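Local coordinates for RsfP (Uncultured bacterium, PDB 4GLJ), which probably catalyses the phosphorolysis of 5'-methylthioadenosine to adenine and 5-methylthioribose 1-phosphate, and also binds the dye rhodamine B, at residues 60-65 / 79-84; 89-94 / 268-273. All blocks are in the same frame, centred on the assembly; numbering follows the deposited sequence. Where two conformers were deposited one is given.

Contact 1: residues 60-65 / 79-84. With PO4 (phosphate ion), chain D.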
# COMPACT_ATOMS: atom_id res chain seq x y z
N ALA A 60 -0.28 20.54 -25.85
CA ALA A 60 -0.80 20.95 -24.54
C ALA A 60 0.29 20.71 -23.47
O ALA A 60 0.90 19.63 -23.44
CB ALA A 60 -2.05 20.14 -24.20
N PHE A 61 0.54 21.68 -22.61
CA PHE A 61 1.58 21.58 -21.59
C PHE A 61 0.86 21.69 -20.23
O PHE A 61 0.08 22.64 -20.00
CB PHE A 61 2.66 22.69 -21.66
CG PHE A 61 3.69 22.56 -20.55
CD1 PHE A 61 4.66 21.53 -20.59
CD2 PHE A 61 3.62 23.37 -19.39
CE1 PHE A 61 5.57 21.36 -19.54
CE2 PHE A 61 4.54 23.19 -18.32
CZ PHE A 61 5.52 22.20 -18.41
N LEU A 62 1.08 20.69 -19.37
CA LEU A 62 0.42 20.68 -18.03
C LEU A 62 1.57 20.55 -17.00
O LEU A 62 2.38 19.64 -17.11
CB LEU A 62 -0.53 19.49 -17.94
CG LEU A 62 -1.21 19.27 -16.57
CD1 LEU A 62 -1.68 20.64 -16.06
CD2 LEU A 62 -2.41 18.36 -16.75
N THR A 63 1.68 21.50 -16.07
CA THR A 63 2.70 21.41 -14.99
C THR A 63 2.12 20.55 -13.94
O THR A 63 1.17 20.96 -13.29
CB THR A 63 2.92 22.77 -14.31
OG1 THR A 63 3.20 23.70 -15.34
CG2 THR A 63 4.10 22.67 -13.39
N ARG A 64 2.68 19.34 -13.77
CA ARG A 64 2.12 18.41 -12.83
C ARG A 64 1.93 18.95 -11.36
O ARG A 64 0.89 18.69 -10.68
CB ARG A 64 3.04 17.15 -12.85
CG ARG A 64 2.53 16.10 -11.94
CD ARG A 64 3.40 14.88 -11.92
NE ARG A 64 3.51 14.18 -13.21
CZ ARG A 64 4.61 14.05 -13.97
NH1 ARG A 64 5.74 14.68 -13.67
NH2 ARG A 64 4.55 13.34 -15.11
N HIS A 65 2.94 19.68 -10.88
CA HIS A 65 2.93 20.17 -9.47
C HIS A 65 2.27 21.49 -9.28
O HIS A 65 2.21 21.96 -8.16
CB HIS A 65 4.33 20.21 -8.90
CG HIS A 65 4.95 18.84 -8.74
ND1 HIS A 65 4.63 18.02 -7.73
CD2 HIS A 65 5.81 18.13 -9.58
CE1 HIS A 65 5.32 16.85 -7.85
NE2 HIS A 65 6.02 16.90 -8.99
N ARG A 79 -6.53 12.16 -11.85
CA ARG A 79 -7.71 11.91 -12.65
C ARG A 79 -8.21 13.14 -13.39
O ARG A 79 -8.43 13.06 -14.55
CB ARG A 79 -8.83 11.32 -11.79
CG ARG A 79 -8.74 9.84 -11.47
CD ARG A 79 -9.85 9.38 -10.56
NE ARG A 79 -9.89 10.18 -9.37
CZ ARG A 79 -10.88 10.24 -8.50
NH1 ARG A 79 -11.97 9.52 -8.65
NH2 ARG A 79 -10.76 11.03 -7.48
N ALA A 80 -8.32 14.30 -12.73
CA ALA A 80 -8.55 15.59 -13.45
C ALA A 80 -7.59 15.93 -14.54
O ALA A 80 -8.00 16.37 -15.61
CB ALA A 80 -8.73 16.76 -12.46
N ASN A 81 -6.30 15.73 -14.32
CA ASN A 81 -5.28 16.08 -15.32
C ASN A 81 -5.44 15.23 -16.60
O ASN A 81 -5.43 15.76 -17.71
CB ASN A 81 -3.88 15.82 -14.76
CG ASN A 81 -3.48 16.84 -13.68
OD1 ASN A 81 -4.15 17.89 -13.55
ND2 ASN A 81 -2.37 16.58 -12.95
N ILE A 82 -5.66 13.93 -16.42
CA ILE A 82 -5.72 13.01 -17.57
C ILE A 82 -7.06 13.25 -18.19
O ILE A 82 -7.14 13.30 -19.41
CB ILE A 82 -5.52 11.52 -17.07
CG1 ILE A 82 -4.06 11.27 -16.65
CG2 ILE A 82 -5.91 10.53 -18.17
CD1 ILE A 82 -2.99 11.60 -17.69
N TYR A 83 -8.13 13.45 -17.40
CA TYR A 83 -9.44 13.67 -17.99
C TYR A 83 -9.41 14.96 -18.85
O TYR A 83 -9.93 15.03 -20.00
CB TYR A 83 -10.53 13.81 -16.93
CG TYR A 83 -11.96 13.71 -17.49
CD1 TYR A 83 -12.63 12.48 -17.53
CD2 TYR A 83 -12.64 14.83 -18.01
CE1 TYR A 83 -13.94 12.38 -18.05
CE2 TYR A 83 -13.94 14.74 -18.54
CZ TYR A 83 -14.57 13.50 -18.55
OH TYR A 83 -15.83 13.37 -19.10
N ALA A 84 -8.84 16.02 -18.29
CA ALA A 84 -8.74 17.30 -19.03
C ALA A 84 -8.00 17.14 -20.39
O ALA A 84 -8.42 17.69 -21.39
CB ALA A 84 -8.07 18.33 -18.13
P PO4 D . 8.14 14.71 -10.93
O1 PO4 D . 8.67 15.02 -9.56
O2 PO4 D . 9.19 15.30 -11.84
O3 PO4 D . 8.04 13.23 -10.98
O4 PO4 D . 6.78 15.36 -11.21

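Contact 2: residues 89-94 / 268-273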
# COMPACT_ATOMS: atom_id res chain seq x y z
N GLY A 89 -8.56 16.10 -26.81
CA GLY A 89 -8.31 15.15 -27.90
C GLY A 89 -6.91 14.61 -27.95
O GLY A 89 -6.46 14.08 -28.97
N VAL A 90 -6.18 14.72 -26.85
CA VAL A 90 -4.79 14.28 -26.81
C VAL A 90 -4.76 12.77 -27.02
O VAL A 90 -5.54 12.02 -26.42
CB VAL A 90 -4.16 14.64 -25.42
CG1 VAL A 90 -2.80 13.99 -25.19
CG2 VAL A 90 -4.09 16.18 -25.32
N ARG A 91 -3.88 12.34 -27.90
CA ARG A 91 -3.71 10.95 -28.25
C ARG A 91 -2.35 10.48 -27.76
O ARG A 91 -2.11 9.29 -27.65
CB ARG A 91 -3.80 10.83 -29.78
CG ARG A 91 -5.19 11.22 -30.31
CD ARG A 91 -5.21 11.37 -31.82
NE ARG A 91 -4.70 10.17 -32.44
CZ ARG A 91 -3.73 10.12 -33.33
NH1 ARG A 91 -3.16 11.21 -33.79
NH2 ARG A 91 -3.35 8.95 -33.75
N TYR A 92 -1.46 11.44 -27.51
CA TYR A 92 -0.08 11.10 -27.06
C TYR A 92 0.32 11.96 -25.91
O TYR A 92 0.18 13.15 -25.98
CB TYR A 92 0.99 11.29 -28.15
CG TYR A 92 0.68 10.52 -29.46
CD1 TYR A 92 0.98 9.15 -29.60
CD2 TYR A 92 0.02 11.17 -30.51
CE1 TYR A 92 0.71 8.46 -30.79
CE2 TYR A 92 -0.29 10.50 -31.72
CZ TYR A 92 0.08 9.16 -31.85
OH TYR A 92 -0.21 8.52 -33.02
N ILE A 93 0.82 11.33 -24.83
CA ILE A 93 1.42 12.08 -23.68
C ILE A 93 2.88 11.69 -23.49
O ILE A 93 3.20 10.50 -23.49
CB ILE A 93 0.68 11.77 -22.33
CG1 ILE A 93 -0.73 12.35 -22.43
CG2 ILE A 93 1.42 12.40 -21.13
CD1 ILE A 93 -1.64 11.93 -21.25
N VAL A 94 3.73 12.71 -23.34
CA VAL A 94 5.06 12.51 -22.84
C VAL A 94 5.11 13.10 -21.43
O VAL A 94 4.95 14.28 -21.22
CB VAL A 94 6.18 13.16 -23.71
CG1 VAL A 94 7.57 12.88 -23.09
CG2 VAL A 94 6.12 12.55 -25.11
N ILE A 268 -1.25 0.63 -29.11
CA ILE A 268 -2.19 -0.26 -28.49
C ILE A 268 -3.05 0.48 -27.44
O ILE A 268 -4.19 0.08 -27.22
CB ILE A 268 -1.58 -1.60 -28.00
CG1 ILE A 268 -0.45 -1.45 -26.95
CG2 ILE A 268 -1.00 -2.41 -29.19
CD1 ILE A 268 -0.20 -0.14 -26.21
N ALA A 269 -2.56 1.60 -26.88
CA ALA A 269 -3.36 2.36 -25.87
C ALA A 269 -4.66 2.88 -26.48
O ALA A 269 -5.66 3.07 -25.76
CB ALA A 269 -2.56 3.51 -25.24
N HIS A 270 -4.65 3.10 -27.77
CA HIS A 270 -5.73 3.73 -28.46
C HIS A 270 -7.01 2.96 -28.45
O HIS A 270 -8.07 3.53 -28.59
CB HIS A 270 -5.30 4.17 -29.85
CG HIS A 270 -4.29 5.28 -29.84
ND1 HIS A 270 -3.43 5.46 -30.81
CD2 HIS A 270 -4.02 6.26 -28.91
CE1 HIS A 270 -2.66 6.49 -30.54
NE2 HIS A 270 -3.03 6.98 -29.37
N THR A 271 -6.93 1.65 -28.29
CA THR A 271 -8.08 0.82 -28.18
C THR A 271 -8.12 0.08 -26.83
O THR A 271 -8.82 -0.93 -26.73
CB THR A 271 -8.08 -0.21 -29.33
OG1 THR A 271 -6.77 -0.80 -29.44
CG2 THR A 271 -8.39 0.46 -30.73
N ALA A 272 -7.40 0.59 -25.80
CA ALA A 272 -7.28 -0.16 -24.53
C ALA A 272 -8.61 -0.37 -23.81
O ALA A 272 -8.77 -1.38 -23.16
CB ALA A 272 -6.30 0.52 -23.57
N LEU A 273 -9.55 0.56 -23.92
CA LEU A 273 -10.79 0.43 -23.22
C LEU A 273 -11.77 -0.56 -23.81
O LEU A 273 -12.47 -1.24 -23.06
CB LEU A 273 -11.39 1.79 -22.86
CG LEU A 273 -12.43 1.70 -21.76
CD1 LEU A 273 -11.77 1.12 -20.50
CD2 LEU A 273 -12.98 3.10 -21.49

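Contact 1: residues 60-65 / 79-84
The end of strand 57-63 in this phosphorylase-superfamily fold leads straight into a phosphate site, and helix 78-87 leans on that strand just before it gets there. The contact itself is small, and Leu62 and Asn81 carry it: the methyl CD2 of Leu62 sits 3.5 Å from CB of Asn81 and 3.6 Å from its CG. The side chains cross at about a right angle, with one methyl set against CB and CG of the asparagine. Leu62 has CG anti to the backbone N (chi1 175°), which carries CD2 to the Asn81 side chain. The amide's polar end is used otherwise, since OD1 of Asn81 takes the backbone N-H of Ser46, whose OG in turn is bonded to the carbonyl of Arg64.

Past the strand, Arg64 and His65 grip one oxygen of a phosphate ion, probably from the crystallisation liquor, in a position consistent with that of the phosphate co-substrate. Both bonds are bent: NH1 of Arg64 reaches O4 of the phosphate at 2.8 Å and 138°, NE2 of His65 reaches O4 at 2.8 Å and 133°, with the phosphorus in the imidazole plane. Thr199, Ser22 and Ala98 also bond the ion, while Glu203 salt-bridges NE of Arg64. Strand 57-63 runs parallel to strand 16-20 and antiparallel to strand 49-54, whose Ile49 touches Leu62 and Ala84, and Ile82 packs on helix 200-209.

Contact 2: residues 89-94 / 268-273
His270, in a short 3-10 turn, reaches the residues at the start of strand 92-101, Arg91 just before it and Tyr92 its first, and meets them with the edge of its ring. The tight part is polar: NE2 of His270 donates to the backbone O of Arg91 over 3.0 Å, nearly straight at 166°. That oxygen lies in the imidazole plane, though the donor is tilted out of the plane of the carbonyl. With CG anti to its carbonyl carbon (chi1 -67°), His270 extends toward the strand, where its edge also faces the Tyr92 ring in an offset edge-to-face pair. The centroids are 5.4 Å apart, the planes stand at 76°, and CE1 of His270 comes to 3.9 Å from CE1 of Tyr92.

The Arg91 side is looser. Its NH2 is 4.1 Å from CE1 of His270, and this partly exposed side chain was modelled in two conformers; in the one described, NH1 is salt-bridged to Asp15. Tyr92 is buried by contrast, its OH bonded to the carbonyl of Pro265. Cut back to an alanine, His270 would probably leave the Arg91 carbonyl without this donor and a gap beside the Tyr92 face. NE2 donates a hydrogen bond to a carbonyl, which requires a hydrogen on NE2 but not a positive charge on the ring.

Both segments of contact 1 precede those of contact 2 in the chain, and helix 78-87 of the first is followed directly by strand 92-101 of the second. Their centres lie 15 Å apart, yet the two touch: CD1 of Ile82 packs 3.8 Å from CD1 of Ile93, joining the helix to the strand. Both contacts reach the same mixed sheet, in which strand 16-20 lies between strands 57-63 and 92-101, parallel to each. Contact 1 is the one at the ligand site: His65 touches rhodamine B, whereas the Arg64 side chain stays about 7 Å from the dye and binds the phosphate instead. Contact 2 ties the segment after helix 237-263 to the beginning of strand 92-101.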